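Side-chain contacts in N-acetylglucosamine-6-phosphate deacetylase (Mycobacterium smegmatis, PDB 6FV4), which probably removes the acetyl group of N-acetylglucosamine-6-phosphate by metal-dependent hydrolysis in carbohydrate metabolism: residues H136-W141 with V222-F227; A188-L193 with V198-G203; N228-I233 with G239-L244. The protein carries 1 engineered substitution. All blocks are in the same frame, centred on the assembly; numbering follows the deposited sequence.

Interaction 1: H136-W141 with V222-F227; sequences HLEGPW and VGTHLF. With CD (cadmium ion), chain J; ZN (zinc ion), chain H.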
ATOM      1  N   HIS B 136     -27.404  -1.088   6.336  1.00 23.12           N
ATOM      2  CA  HIS B 136     -26.442  -0.394   5.502  1.00 22.58           C
ATOM      3  C   HIS B 136     -27.122  -0.066   4.183  1.00 23.32           C
ATOM      4  O   HIS B 136     -27.624  -0.968   3.501  1.00 26.32           O
ATOM      5  CB  HIS B 136     -25.210  -1.276   5.292  1.00 24.24           C
ATOM      6  CG  HIS B 136     -24.303  -0.831   4.186  1.00 26.38           C
ATOM      7  ND1 HIS B 136     -23.586  -1.729   3.425  1.00 25.61           N
ATOM      8  CD2 HIS B 136     -23.955   0.400   3.739  1.00 26.42           C
ATOM      9  CE1 HIS B 136     -22.858  -1.076   2.538  1.00 27.32           C
ATOM     10  NE2 HIS B 136     -23.048   0.217   2.715  1.00 24.82           N
ATOM     11  N   LEU B 137     -27.151   1.213   3.825  1.00 19.21           N
ATOM     12  CA  LEU B 137     -27.695   1.623   2.532  1.00 26.47           C
ATOM     13  C   LEU B 137     -26.542   1.719   1.545  1.00 28.18           C
ATOM     14  O   LEU B 137     -25.813   2.717   1.518  1.00 27.94           O
ATOM     15  CB  LEU B 137     -28.433   2.949   2.642  1.00 26.54           C
ATOM     16  CG  LEU B 137     -29.477   3.003   3.764  1.00 25.77           C
ATOM     17  CD1 LEU B 137     -30.094   4.384   3.794  1.00 25.43           C
ATOM     18  CD2 LEU B 137     -30.520   1.930   3.558  1.00 25.12           C
ATOM     19  N   GLU B 138     -26.365   0.669   0.744  1.00 31.94           N
ATOM     20  CA  GLU B 138     -25.388   0.687  -0.350  1.00 27.06           C
ATOM     21  C   GLU B 138     -26.086   1.167  -1.620  1.00 32.91           C
ATOM     22  O   GLU B 138     -26.378   0.409  -2.548  1.00 28.45           O
ATOM     23  CB  GLU B 138     -24.757  -0.678  -0.547  1.00 32.31           C
ATOM     24  CG  GLU B 138     -23.580  -0.595  -1.545  1.00 27.13           C
ATOM     25  CD  GLU B 138     -22.880  -1.898  -1.742  1.00 30.71           C
ATOM     26  OE1 GLU B 138     -23.549  -2.926  -1.618  1.00 32.74           O
ATOM     27  OE2 GLU B 138     -21.665  -1.888  -2.032  1.00 33.13           O
ATOM     28  N   GLY B 139     -26.358   2.469  -1.633  1.00 31.73           N
ATOM     29  CA  GLY B 139     -27.207   3.067  -2.633  1.00 30.77           C
ATOM     30  C   GLY B 139     -28.343   3.806  -1.950  1.00 29.35           C
ATOM     31  O   GLY B 139     -28.678   3.535  -0.792  1.00 28.35           O
ATOM     32  N   PRO B 140     -28.981   4.737  -2.659  1.00 29.13           N
ATOM     33  CA  PRO B 140     -28.873   5.022  -4.094  1.00 31.16           C
ATOM     34  C   PRO B 140     -27.921   6.154  -4.475  1.00 30.39           C
ATOM     35  O   PRO B 140     -27.839   6.509  -5.651  1.00 32.72           O
ATOM     36  CB  PRO B 140     -30.306   5.430  -4.445  1.00 33.95           C
ATOM     37  CG  PRO B 140     -30.724   6.200  -3.231  1.00 29.47           C
ATOM     38  CD  PRO B 140     -30.062   5.530  -2.038  1.00 30.47           C
ATOM     39  N   TRP B 141     -27.219   6.728  -3.507  1.00 29.36           N
ATOM     40  CA  TRP B 141     -26.398   7.909  -3.774  1.00 28.56           C
ATOM     41  C   TRP B 141     -24.991   7.533  -4.229  1.00 31.72           C
ATOM     42  O   TRP B 141     -23.957   8.002  -3.724  1.00 30.31           O
ATOM     43  CB  TRP B 141     -26.413   8.787  -2.536  1.00 28.80           C
ATOM     44  CG  TRP B 141     -27.857   9.024  -2.164  1.00 28.62           C
ATOM     45  CD1 TRP B 141     -28.808   9.601  -2.949  1.00 32.19           C
ATOM     46  CD2 TRP B 141     -28.516   8.647  -0.949  1.00 28.47           C
ATOM     47  NE1 TRP B 141     -30.013   9.634  -2.294  1.00 31.88           N
ATOM     48  CE2 TRP B 141     -29.866   9.055  -1.064  1.00 31.12           C
ATOM     49  CE3 TRP B 141     -28.100   8.015   0.229  1.00 26.73           C
ATOM     50  CZ2 TRP B 141     -30.797   8.844  -0.054  1.00 30.68           C
ATOM     51  CZ3 TRP B 141     -29.014   7.809   1.230  1.00 31.30           C
ATOM     52  CH2 TRP B 141     -30.362   8.227   1.087  1.00 32.13           C
ATOM     53  N   VAL B 222     -15.332   4.970   6.427  1.00 27.21           N
ATOM     54  CA  VAL B 222     -15.299   3.594   5.940  1.00 28.11           C
ATOM     55  C   VAL B 222     -15.139   3.616   4.426  1.00 29.17           C
ATOM     56  O   VAL B 222     -15.702   4.486   3.751  1.00 30.35           O
ATOM     57  CB  VAL B 222     -16.559   2.805   6.364  1.00 26.57           C
ATOM     58  CG1 VAL B 222     -16.648   1.477   5.615  1.00 24.04           C
ATOM     59  CG2 VAL B 222     -16.557   2.552   7.885  1.00 26.21           C
ATOM     60  N   GLY B 223     -14.332   2.695   3.899  1.00 27.63           N
ATOM     61  CA  GLY B 223     -14.300   2.411   2.475  1.00 25.87           C
ATOM     62  C   GLY B 223     -15.093   1.155   2.165  1.00 29.05           C
ATOM     63  O   GLY B 223     -14.785   0.078   2.681  1.00 26.58           O
ATOM     64  N   THR B 224     -16.159   1.310   1.358  1.00 29.21           N
ATOM     65  CA  THR B 224     -16.980   0.175   0.931  1.00 29.94           C
ATOM     66  C   THR B 224     -16.230  -0.669  -0.092  1.00 26.40           C
ATOM     67  O   THR B 224     -15.818  -0.149  -1.130  1.00 28.95           O
ATOM     68  CB  THR B 224     -18.301   0.653   0.312  1.00 24.76           C
ATOM     69  OG1 THR B 224     -18.963   1.538   1.211  1.00 28.05           O
ATOM     70  CG2 THR B 224     -19.208  -0.518   0.020  1.00 28.23           C
ATOM     71  N   HIS B 225     -16.165  -1.986   0.166  1.00 21.49           N
ATOM     72  CA  HIS B 225     -15.321  -2.990  -0.485  1.00 27.91           C
ATOM     73  C   HIS B 225     -14.244  -2.402  -1.399  1.00 30.88           C
ATOM     74  O   HIS B 225     -14.400  -2.352  -2.630  1.00 26.22           O
ATOM     75  CB  HIS B 225     -16.157  -4.036  -1.243  1.00 27.29           C
ATOM     76  CG  HIS B 225     -17.187  -3.462  -2.175  1.00 25.42           C
ATOM     77  ND1 HIS B 225     -16.950  -2.363  -2.970  1.00 25.60           N
ATOM     78  CD2 HIS B 225     -18.446  -3.866  -2.459  1.00 29.12           C
ATOM     79  CE1 HIS B 225     -18.016  -2.112  -3.706  1.00 27.90           C
ATOM     80  NE2 HIS B 225     -18.929  -3.023  -3.430  1.00 26.37           N
ATOM     81  N   LEU B 226     -13.161  -1.949  -0.766  1.00 24.09           N
ATOM     82  CA  LEU B 226     -12.011  -1.349  -1.431  1.00 29.61           C
ATOM     83  C   LEU B 226     -11.624  -2.113  -2.687  1.00 25.87           C
ATOM     84  O   LEU B 226     -11.549  -3.342  -2.674  1.00 26.79           O
ATOM     85  CB  LEU B 226     -10.821  -1.314  -0.468  1.00 23.54           C
ATOM     86  CG  LEU B 226      -9.766  -0.273  -0.829  1.00 28.23           C
ATOM     87  CD1 LEU B 226     -10.200   1.104  -0.415  1.00 23.67           C
ATOM     88  CD2 LEU B 226      -8.422  -0.610  -0.173  1.00 28.37           C
ATOM     89  N   PHE B 227     -11.395  -1.355  -3.765  1.00 24.63           N
ATOM     90  CA  PHE B 227     -10.996  -1.785  -5.105  1.00 31.53           C
ATOM     91  C   PHE B 227     -12.174  -2.266  -5.948  1.00 32.85           C
ATOM     92  O   PHE B 227     -12.123  -2.174  -7.181  1.00 32.50           O
ATOM     93  CB  PHE B 227      -9.905  -2.867  -5.053  1.00 29.05           C
ATOM     94  CG  PHE B 227      -8.535  -2.327  -4.722  1.00 30.44           C
ATOM     95  CD1 PHE B 227      -7.743  -1.741  -5.709  1.00 32.44           C
ATOM     96  CD2 PHE B 227      -8.055  -2.379  -3.419  1.00 27.32           C
ATOM     97  CE1 PHE B 227      -6.472  -1.239  -5.407  1.00 34.31           C
ATOM     98  CE2 PHE B 227      -6.794  -1.874  -3.105  1.00 27.93           C
ATOM     99  CZ  PHE B 227      -5.997  -1.299  -4.104  1.00 27.92           C
TER
HETATM  100 CD    CD J 403     -21.302  -3.182  -4.048  1.00 27.76          CD
HETATM  101 ZN    ZN H 401     -22.869  -4.855  -1.292  1.00 27.02          ZN
HETATM  102  O   HOH W   1     -20.379  -4.460  -6.106  1.00 31.32           O
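Glu138 and His225 meet at a cadmium ion: OE2 of Glu138 binds it at 2.4 Å and NE2 of His225 at 2.5 Å. The same carboxylate reaches a second metal with its other oxygen, OE1, which lies 2.1 Å from the zinc ion, so Glu138 bridges the pair. Its CG stands anti to the backbone N (chi1 -171°) and the chain runs out extended, which carries both oxygens to the metals. The two side chains cross at about a right angle, with carboxylate and imidazole planes 53° apart; OE2 and NE2 approach to 3.3 Å as fellow ligands, without a hydrogen bond. His150, His204 and water 1 also bind cadmium, while His72 and His74 join at zinc. This is the binuclear metal centre of the amidohydrolase barrel, set at the C-terminal mouth of the barrel strands.

Packing is carried by Thr224. Its CG2 sits 3.5 Å from Glu138 OE2, lies over the centre of the His225 ring, and nears the edge of the His136 ring at CE1, 4.5 Å away.

The polar ends of His136 and Thr224 are tied to other strands: His136 NE2 and Thr224 OG1 both hydrogen-bond to Thr178 OG1, and His136 ND1 to Ser107 OG.

Interaction 2: A188-L193 with V198-G203; sequences AAIAQL and VVAAVG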
ATOM      1  N   ALA B 188     -22.211  17.529   1.648  1.00 31.84           N
ATOM      2  CA  ALA B 188     -23.256  17.885   2.603  1.00 33.68           C
ATOM      3  C   ALA B 188     -23.936  16.639   3.160  1.00 30.46           C
ATOM      4  O   ALA B 188     -24.214  16.560   4.364  1.00 33.26           O
ATOM      5  CB  ALA B 188     -24.280  18.818   1.943  1.00 35.57           C
ATOM      6  N   ALA B 189     -24.198  15.647   2.305  1.00 28.28           N
ATOM      7  CA  ALA B 189     -24.848  14.425   2.779  1.00 31.22           C
ATOM      8  C   ALA B 189     -23.997  13.715   3.822  1.00 31.82           C
ATOM      9  O   ALA B 189     -24.510  13.233   4.836  1.00 29.02           O
ATOM     10  CB  ALA B 189     -25.144  13.498   1.600  1.00 31.96           C
ATOM     11  N   ILE B 190     -22.681  13.657   3.599  1.00 27.81           N
ATOM     12  CA  ILE B 190     -21.789  13.049   4.581  1.00 25.24           C
ATOM     13  C   ILE B 190     -21.874  13.783   5.911  1.00 25.87           C
ATOM     14  O   ILE B 190     -21.887  13.163   6.977  1.00 28.02           O
ATOM     15  CB  ILE B 190     -20.339  13.030   4.047  1.00 25.47           C
ATOM     16  CG1 ILE B 190     -20.227  12.043   2.877  1.00 28.46           C
ATOM     17  CG2 ILE B 190     -19.377  12.702   5.180  1.00 23.95           C
ATOM     18  CD1 ILE B 190     -18.987  12.218   2.018  1.00 28.97           C
ATOM     19  N   ALA B 191     -21.897  15.113   5.876  1.00 27.92           N
ATOM     20  CA  ALA B 191     -22.030  15.859   7.122  1.00 34.20           C
ATOM     21  C   ALA B 191     -23.372  15.567   7.780  1.00 33.61           C
ATOM     22  O   ALA B 191     -23.459  15.438   9.008  1.00 35.04           O
ATOM     23  CB  ALA B 191     -21.871  17.359   6.867  1.00 35.90           C
ATOM     24  N   GLN B 192     -24.419  15.427   6.969  1.00 30.09           N
ATOM     25  CA  GLN B 192     -25.754  15.140   7.494  1.00 33.25           C
ATOM     26  C   GLN B 192     -25.795  13.770   8.160  1.00 33.84           C
ATOM     27  O   GLN B 192     -26.375  13.611   9.242  1.00 32.26           O
ATOM     28  CB  GLN B 192     -26.775  15.217   6.356  1.00 32.98           C
ATOM     29  CG  GLN B 192     -28.227  15.370   6.794  1.00 34.81           C
ATOM     30  CD  GLN B 192     -29.191  15.156   5.639  1.00 36.84           C
ATOM     31  OE1 GLN B 192     -28.781  15.092   4.474  1.00 35.89           O
ATOM     32  NE2 GLN B 192     -30.475  15.026   5.955  1.00 37.89           N
ATOM     33  N   LEU B 193     -25.157  12.775   7.537  1.00 33.51           N
ATOM     34  CA  LEU B 193     -25.160  11.424   8.088  1.00 30.69           C
ATOM     35  C   LEU B 193     -24.422  11.359   9.415  1.00 28.78           C
ATOM     36  O   LEU B 193     -24.908  10.744  10.368  1.00 30.82           O
ATOM     37  CB  LEU B 193     -24.549  10.456   7.073  1.00 30.95           C
ATOM     38  CG  LEU B 193     -25.450  10.330   5.851  1.00 28.91           C
ATOM     39  CD1 LEU B 193     -24.652   9.826   4.650  1.00 30.39           C
ATOM     40  CD2 LEU B 193     -26.647   9.432   6.150  1.00 22.36           C
ATOM     41  N   VAL B 198     -24.854   8.283  11.872  1.00 29.84           N
ATOM     42  CA  VAL B 198     -24.680   7.216  10.888  1.00 29.16           C
ATOM     43  C   VAL B 198     -23.262   7.281  10.323  1.00 28.45           C
ATOM     44  O   VAL B 198     -22.716   8.371  10.125  1.00 26.76           O
ATOM     45  CB  VAL B 198     -25.723   7.336   9.768  1.00 27.41           C
ATOM     46  CG1 VAL B 198     -25.552   6.215   8.752  1.00 26.36           C
ATOM     47  CG2 VAL B 198     -27.161   7.372  10.353  1.00 29.54           C
ATOM     48  N   VAL B 199     -22.662   6.114  10.073  1.00 29.67           N
ATOM     49  CA  VAL B 199     -21.353   6.058   9.429  1.00 25.48           C
ATOM     50  C   VAL B 199     -21.505   6.370   7.945  1.00 26.97           C
ATOM     51  O   VAL B 199     -22.391   5.836   7.259  1.00 28.63           O
ATOM     52  CB  VAL B 199     -20.694   4.684   9.637  1.00 28.76           C
ATOM     53  CG1 VAL B 199     -19.369   4.615   8.892  1.00 26.71           C
ATOM     54  CG2 VAL B 199     -20.472   4.387  11.128  1.00 31.40           C
ATOM     55  N   ALA B 200     -20.649   7.250   7.439  1.00 28.67           N
ATOM     56  CA  ALA B 200     -20.589   7.536   6.015  1.00 25.49           C
ATOM     57  C   ALA B 200     -19.455   6.707   5.422  1.00 29.88           C
ATOM     58  O   ALA B 200     -18.310   6.799   5.881  1.00 28.62           O
ATOM     59  CB  ALA B 200     -20.391   9.031   5.771  1.00 27.24           C
ATOM     60  N   ALA B 201     -19.778   5.869   4.437  1.00 28.27           N
ATOM     61  CA  ALA B 201     -18.793   5.069   3.727  1.00 29.74           C
ATOM     62  C   ALA B 201     -18.616   5.610   2.313  1.00 30.31           C
ATOM     63  O   ALA B 201     -19.550   6.157   1.733  1.00 28.52           O
ATOM     64  CB  ALA B 201     -19.212   3.591   3.688  1.00 25.51           C
ATOM     65  N   VAL B 202     -17.395   5.485   1.764  1.00 30.39           N
ATOM     66  CA  VAL B 202     -17.112   5.870   0.380  1.00 29.51           C
ATOM     67  C   VAL B 202     -17.091   4.602  -0.461  1.00 27.91           C
ATOM     68  O   VAL B 202     -16.455   3.613  -0.085  1.00 29.04           O
ATOM     69  CB  VAL B 202     -15.776   6.631   0.250  1.00 29.40           C
ATOM     70  CG1 VAL B 202     -15.375   6.771  -1.219  1.00 29.94           C
ATOM     71  CG2 VAL B 202     -15.871   7.997   0.853  1.00 28.48           C
ATOM     72  N   GLY B 203     -17.780   4.624  -1.597  1.00 25.82           N
ATOM     73  CA  GLY B 203     -17.872   3.438  -2.426  1.00 24.09           C
ATOM     74  C   GLY B 203     -18.602   3.763  -3.708  1.00 25.93           C
ATOM     75  O   GLY B 203     -19.163   4.852  -3.870  1.00 27.87           O
TER
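Within a beta-alpha-beta crossover of the amidohydrolase barrel, strand 174-179, helix 186-195 and strand 199-202, Ile190 and Leu193 bring the helix down on Val198 and Ala200 of the returning chain. Ala200 takes the contact of Ile190: its CB lies 3.9 Å from Ile190 CG2 and 4.2 Å from Ile190 CG1. Both branches of the isoleucine can reach it because CG1 lies beside the backbone N (chi1 -69°) while CG2 swings beside the carbonyl carbon. The two CA atoms, of Ile190 and Ala200, are 5.8 Å apart.

One turn further on, Leu193 splits its methyls between two partners. CD1 comes to 4.5 Å from Ala200 CB, and CD2 to 4.3 Å from Val198 CG1. Here the backbones also meet: Val198 N donates to Leu193 O at 2.9 Å, the N-H...O angle being 157° and the donor tilted 34° from the carbonyl plane. Ile163 of helix 160-170 packs on Leu193, and Leu167 of that helix on Val198, while Val177 of strand 174-179 touches both residues.

Chemically, then, the contact has one directional bond, which fixes the chain where it turns from helix toward strand; the rest is undirected contact between buried aliphatic carbons, with the small Ala200 letting the helix backbone lie near the strand.

Interaction 3: N228-I233 with G239-L244; sequences NAMRPI and GPAVAL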
ATOM      1  N   ASN B 228     -13.231  -2.781  -5.326  1.00 29.56           N
ATOM      2  CA  ASN B 228     -14.412  -3.191  -6.092  1.00 31.94           C
ATOM      3  C   ASN B 228     -15.328  -2.001  -6.312  1.00 29.09           C
ATOM      4  O   ASN B 228     -15.562  -1.211  -5.395  1.00 30.43           O
ATOM      5  CB  ASN B 228     -15.182  -4.308  -5.389  1.00 26.99           C
ATOM      6  CG  ASN B 228     -14.360  -5.554  -5.221  1.00 35.90           C
ATOM      7  OD1 ASN B 228     -14.158  -6.036  -4.101  1.00 31.69           O
ATOM      8  ND2 ASN B 228     -13.853  -6.078  -6.330  1.00 35.84           N
ATOM      9  N   ALA B 229     -15.833  -1.869  -7.546  1.00 29.55           N
ATOM     10  CA  ALA B 229     -16.758  -0.789  -7.918  1.00 31.28           C
ATOM     11  C   ALA B 229     -16.150   0.582  -7.638  1.00 30.83           C
ATOM     12  O   ALA B 229     -16.811   1.495  -7.149  1.00 28.59           O
ATOM     13  CB  ALA B 229     -18.107  -0.939  -7.210  1.00 31.98           C
ATOM     14  N   MET B 230     -14.877   0.733  -7.967  1.00 29.19           N
ATOM     15  CA  MET B 230     -14.124   1.900  -7.556  1.00 30.50           C
ATOM     16  C   MET B 230     -13.071   2.179  -8.617  1.00 29.33           C
ATOM     17  O   MET B 230     -12.548   1.247  -9.227  1.00 30.59           O
ATOM     18  CB  MET B 230     -13.498   1.624  -6.183  1.00 33.02           C
ATOM     19  CG  MET B 230     -12.560   2.657  -5.639  1.00 35.92           C
ATOM     20  SD  MET B 230     -12.052   2.106  -3.992  1.00 32.93           S
ATOM     21  CE  MET B 230     -13.600   2.289  -3.096  1.00 27.18           C
ATOM     22  N   ARG B 231     -12.798   3.454  -8.854  1.00 28.94           N
ATOM     23  CA  ARG B 231     -11.744   3.833  -9.784  1.00 32.90           C
ATOM     24  C   ARG B 231     -10.408   3.235  -9.335  1.00 32.79           C
ATOM     25  O   ARG B 231     -10.110   3.217  -8.138  1.00 34.24           O
ATOM     26  CB  ARG B 231     -11.657   5.357  -9.857  1.00 35.90           C
ATOM     27  CG  ARG B 231     -10.514   5.895 -10.678  1.00 39.49           C
ATOM     28  CD  ARG B 231     -10.399   7.396 -10.504  1.00 38.40           C
ATOM     29  NE  ARG B 231     -11.509   8.100 -11.129  1.00 48.21           N
ATOM     30  CZ  ARG B 231     -11.366   9.071 -12.027  1.00 49.45           C
ATOM     31  NH1 ARG B 231     -10.153   9.455 -12.406  1.00 47.51           N
ATOM     32  NH2 ARG B 231     -12.438   9.656 -12.543  1.00 48.47           N
ATOM     33  N   PRO B 232      -9.598   2.708 -10.249  1.00 33.20           N
ATOM     34  CA  PRO B 232      -8.327   2.095  -9.847  1.00 29.63           C
ATOM     35  C   PRO B 232      -7.272   3.129  -9.471  1.00 32.43           C
ATOM     36  O   PRO B 232      -7.427   4.335  -9.678  1.00 27.42           O
ATOM     37  CB  PRO B 232      -7.899   1.320 -11.097  1.00 31.96           C
ATOM     38  CG  PRO B 232      -8.515   2.091 -12.217  1.00 35.64           C
ATOM     39  CD  PRO B 232      -9.856   2.520 -11.690  1.00 33.76           C
ATOM     40  N   ILE B 233      -6.169   2.609  -8.919  1.00 28.63           N
ATOM     41  CA  ILE B 233      -4.990   3.423  -8.626  1.00 32.16           C
ATOM     42  C   ILE B 233      -4.222   3.683  -9.914  1.00 31.46           C
ATOM     43  O   ILE B 233      -3.853   2.745 -10.635  1.00 28.04           O
ATOM     44  CB  ILE B 233      -4.085   2.731  -7.596  1.00 28.74           C
ATOM     45  CG1 ILE B 233      -4.831   2.485  -6.276  1.00 30.03           C
ATOM     46  CG2 ILE B 233      -2.821   3.576  -7.329  1.00 29.60           C
ATOM     47  CD1 ILE B 233      -4.082   1.516  -5.350  1.00 28.26           C
ATOM     48  N   GLY B 239      -6.777   8.073  -7.146  1.00 25.22           N
ATOM     49  CA  GLY B 239      -8.120   7.574  -6.967  1.00 29.44           C
ATOM     50  C   GLY B 239      -8.461   7.367  -5.505  1.00 32.79           C
ATOM     51  O   GLY B 239      -7.655   7.641  -4.607  1.00 28.91           O
ATOM     52  N   PRO B 240      -9.667   6.855  -5.239  1.00 32.86           N
ATOM     53  CA  PRO B 240     -10.158   6.847  -3.856  1.00 27.98           C
ATOM     54  C   PRO B 240      -9.451   5.849  -2.959  1.00 27.23           C
ATOM     55  O   PRO B 240      -9.306   6.130  -1.767  1.00 25.65           O
ATOM     56  CB  PRO B 240     -11.654   6.508  -4.011  1.00 30.79           C
ATOM     57  CG  PRO B 240     -11.946   6.592  -5.515  1.00 34.79           C
ATOM     58  CD  PRO B 240     -10.641   6.261  -6.170  1.00 31.49           C
ATOM     59  N   ALA B 241      -9.006   4.701  -3.486  1.00 28.51           N
ATOM     60  CA  ALA B 241      -8.386   3.684  -2.639  1.00 28.74           C
ATOM     61  C   ALA B 241      -7.201   4.239  -1.857  1.00 30.55           C
ATOM     62  O   ALA B 241      -6.967   3.827  -0.710  1.00 28.22           O
ATOM     63  CB  ALA B 241      -7.932   2.483  -3.479  1.00 28.34           C
ATOM     64  N   VAL B 242      -6.468   5.187  -2.443  1.00 24.64           N
ATOM     65  CA  VAL B 242      -5.267   5.694  -1.783  1.00 30.91           C
ATOM     66  C   VAL B 242      -5.625   6.724  -0.724  1.00 29.14           C
ATOM     67  O   VAL B 242      -5.067   6.702   0.383  1.00 27.63           O
ATOM     68  CB  VAL B 242      -4.271   6.241  -2.828  1.00 30.13           C
ATOM     69  CG1 VAL B 242      -3.141   7.029  -2.158  1.00 29.88           C
ATOM     70  CG2 VAL B 242      -3.690   5.073  -3.631  1.00 27.84           C
ATOM     71  N   ALA B 243      -6.580   7.623  -1.027  1.00 30.56           N
ATOM     72  CA  ALA B 243      -7.117   8.516  -0.001  1.00 29.61           C
ATOM     73  C   ALA B 243      -7.660   7.726   1.179  1.00 24.08           C
ATOM     74  O   ALA B 243      -7.433   8.092   2.340  1.00 25.80           O
ATOM     75  CB  ALA B 243      -8.211   9.420  -0.588  1.00 30.80           C
ATOM     76  N   LEU B 244      -8.339   6.614   0.902  1.00 24.76           N
ATOM     77  CA  LEU B 244      -8.932   5.812   1.970  1.00 27.60           C
ATOM     78  C   LEU B 244      -7.881   5.075   2.797  1.00 28.98           C
ATOM     79  O   LEU B 244      -8.018   4.975   4.024  1.00 28.09           O
ATOM     80  CB  LEU B 244      -9.956   4.835   1.387  1.00 27.70           C
ATOM     81  CG  LEU B 244     -11.261   5.480   0.887  1.00 23.63           C
ATOM     82  CD1 LEU B 244     -11.980   4.530  -0.064  1.00 26.33           C
ATOM     83  CD2 LEU B 244     -12.179   5.841   2.062  1.00 25.82           C
TER
HETATM   84  O   HOH W   2      -8.114   4.091  -6.310  1.00 28.54           O
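Pro240 supplies the ring of this contact, a pyrrolidine rather than an aromatic group, and turns its CG-CD side to the loop. CG meets Met230 CG at 4.0 Å, the two side chains sliding past each other in opposite directions; CD rests 3.9 Å from Arg231 CB. The flat guanidinium of Arg231 points elsewhere, with NH2 making a weak hydrogen bond to Glu206 O.

Further along Met230, SD lies 4.2 Å from Ala241 CB, and the bend at chi3 (-69°) brings CE to 4.1 Å from Leu244 CD1. Residues 228-233 belong to the loop that leaves barrel strand 222-223 and leads to helix 240-246; Asn228 and Ala229, at its start, are predicted to bind substrate. Gly239 holds the N-cap position with a positive phi of 77°, its CA close to Arg231 CD and Pro232 O.

No direct hydrogen bond joins the segments; water 2 bridges them instead. It donates to Arg231 O at 2.8 Å and accepts from Ala241 N at 3.0 Å, serving an amide of the first helical turn. Ile233 crosses Val242 at about a right angle, CG1 to CG2 3.9 Å. Ile265 and Ala264 of the second subunit pack on Ile233 and Val242 respectively.

In the fold
All three contacts are largely buried, but only interaction 1 sits at the metals, where charged and polar ligands converge. Interaction 2 lies farther from the chain's centre, on the outer side of the barrel wall, and is apolar in its side chains, with one backbone hydrogen bond. Its strand neighbours that of interaction 1: probable hydrogen bonds run from Thr224 N to Val202 O and from Val202 N to Val222 O. Interaction 3 continues the chain of 222-227, with Leu226 packing on Ala241 and Leu244 and Phe227 on Ile233; it mixes apolar packing with a water bridge. Of the touching residues, only its Pro232 is exposed. Interactions 1 (through Phe227) and 3 border the second subunit; interaction 2 does not. Val202 touches Leu244, linking interactions 2 and 3.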